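Local coordinates for protein diaminopimelate decarboxylase (Methanocaldococcus jannaschii, PDB 1TWI) that catalyses the pyridoxal-phosphate-dependent decarboxylation of meso-diaminopimelate to L-lysine, the last step of lysine biosynthesis, and works as a homodimer, at residues Phe15-Asp20 with Val404-Lys409. Residues are numbered along the deposited sequence; the frame is centred on the assembly and turned at random.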
# COMPACT_ATOMS: atom_id res chain seq x y z
N PHE A 15 -1.71 29.17 -4.53
CA PHE A 15 -3.03 29.24 -3.88
C PHE A 15 -3.98 28.12 -4.32
O PHE A 15 -3.94 27.72 -5.49
CB PHE A 15 -3.73 30.60 -4.18
CG PHE A 15 -3.13 31.78 -3.37
CD1 PHE A 15 -1.90 32.32 -3.71
CD2 PHE A 15 -3.80 32.30 -2.28
CE1 PHE A 15 -1.33 33.38 -2.96
CE2 PHE A 15 -3.26 33.37 -1.50
CZ PHE A 15 -2.03 33.91 -1.85
N ILE A 16 -4.84 27.63 -3.41
CA ILE A 16 -5.84 26.60 -3.76
C ILE A 16 -7.14 27.19 -3.29
O ILE A 16 -7.28 27.47 -2.09
CB ILE A 16 -5.60 25.23 -3.01
CG1 ILE A 16 -4.20 24.69 -3.39
CG2 ILE A 16 -6.80 24.23 -3.37
CD1 ILE A 16 -3.60 23.70 -2.41
N ASP A 17 -8.08 27.42 -4.21
CA ASP A 17 -9.35 28.04 -3.87
C ASP A 17 -9.18 29.38 -3.16
O ASP A 17 -10.02 29.77 -2.33
CB ASP A 17 -10.19 27.14 -2.99
CG ASP A 17 -10.80 26.01 -3.77
OD1 ASP A 17 -11.20 26.23 -4.93
OD2 ASP A 17 -10.91 24.90 -3.21
N GLY A 18 -8.11 30.09 -3.49
CA GLY A 18 -7.91 31.38 -2.83
C GLY A 18 -7.17 31.31 -1.50
O GLY A 18 -6.88 32.37 -0.92
N TYR A 19 -6.86 30.10 -1.00
CA TYR A 19 -6.11 30.00 0.26
C TYR A 19 -4.61 29.78 0.01
O TYR A 19 -4.21 28.93 -0.78
CB TYR A 19 -6.68 28.86 1.10
CG TYR A 19 -8.14 29.08 1.42
CD1 TYR A 19 -8.53 29.92 2.49
CD2 TYR A 19 -9.16 28.48 0.66
CE1 TYR A 19 -9.91 30.14 2.79
CE2 TYR A 19 -10.52 28.71 0.96
CZ TYR A 19 -10.86 29.54 2.02
OH TYR A 19 -12.19 29.74 2.35
N ASP A 20 -3.78 30.55 0.67
CA ASP A 20 -2.31 30.44 0.53
C ASP A 20 -1.84 29.02 0.96
O ASP A 20 -2.00 28.63 2.11
CB ASP A 20 -1.72 31.51 1.45
CG ASP A 20 -0.25 31.64 1.35
OD1 ASP A 20 0.47 30.67 1.65
OD2 ASP A 20 0.20 32.75 0.99
N VAL A 404 -7.51 18.65 4.76
CA VAL A 404 -8.42 19.76 4.93
C VAL A 404 -9.20 19.91 3.61
O VAL A 404 -8.75 19.41 2.54
CB VAL A 404 -7.72 21.11 5.23
CG1 VAL A 404 -7.08 21.08 6.63
CG2 VAL A 404 -6.61 21.41 4.18
N LEU A 405 -10.37 20.55 3.72
CA LEU A 405 -11.24 20.85 2.60
C LEU A 405 -11.25 22.38 2.46
O LEU A 405 -11.51 23.10 3.45
CB LEU A 405 -12.68 20.38 2.86
CG LEU A 405 -13.66 20.64 1.68
CD1 LEU A 405 -13.51 19.64 0.53
CD2 LEU A 405 -15.06 20.61 2.21
N THR A 406 -10.90 22.89 1.27
CA THR A 406 -10.92 24.33 1.03
C THR A 406 -12.24 24.54 0.33
O THR A 406 -12.56 23.85 -0.64
CB THR A 406 -9.74 24.83 0.12
OG1 THR A 406 -9.68 24.02 -1.05
CG2 THR A 406 -8.42 24.80 0.88
N SER A 407 -12.97 25.53 0.82
CA SER A 407 -14.33 25.80 0.40
C SER A 407 -14.58 27.31 0.45
O SER A 407 -13.84 28.05 1.11
CB SER A 407 -15.25 25.08 1.40
OG SER A 407 -16.59 25.56 1.38
N LYS A 408 -15.60 27.78 -0.26
CA LYS A 408 -15.91 29.20 -0.19
C LYS A 408 -16.25 29.53 1.28
O LYS A 408 -16.04 30.66 1.75
CB LYS A 408 -17.12 29.51 -1.08
CG LYS A 408 -16.74 29.64 -2.52
CD LYS A 408 -17.96 29.63 -3.41
CE LYS A 408 -17.59 29.99 -4.86
NZ LYS A 408 -16.34 29.31 -5.27
N LYS A 409 -16.74 28.54 2.02
CA LYS A 409 -17.11 28.75 3.43
C LYS A 409 -15.96 28.86 4.43
O LYS A 409 -16.17 29.28 5.56
CB LYS A 409 -18.00 27.60 3.89
CG LYS A 409 -19.19 27.33 3.01
CD LYS A 409 -20.40 27.93 3.60
CE LYS A 409 -21.64 27.49 2.86
NZ LYS A 409 -22.77 28.16 3.60
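OD2 of Asp-17 takes two hydroxyls: it accepts from OG1 of Thr-406 at 2.6 Å through its anti lone pair, the one turned away from OD1, and Ser-36 supplies the second hydrogen bond. Thr-406 can reach it because OG1 stands between its own backbone N and carbonyl carbon (chi1 50°). OG1 of Thr-406 also packs against the methyl CG2 of Ile-16, 3.7 Å away. Tyr-19 makes the other polar bond. OH of Tyr-19 donates a hydrogen bond to the carbonyl O of Ser-407 at 2.7 Å, almost straight along the C=O axis (175°), and that oxygen lies at the ring edge, near the ring plane. The Tyr-19 and Thr-406 side chains run past each other in opposite directions, CD2 of Tyr-19 lying 3.7 Å from CB of Thr-406. Asp-17 lies in, and Tyr-19 closes, a type I' turn whose central residues, Asp-17 and Gly-18, both have positive phi. At the strand end, OG of Ser-407 accepts from N of Lys-409 in an ST turn and also bonds Glu-37, while His-432 of the second subunit packs on Ser-407. Away from the active site, the contact joins the hairpin of strands 13-16 and 19-20 to the beta domain that accompanies the TIM barrel in this family: strand 402-407 lies between strands 32-36 and 410-415, and Leu-24 of helix 21-28 touches Thr-406.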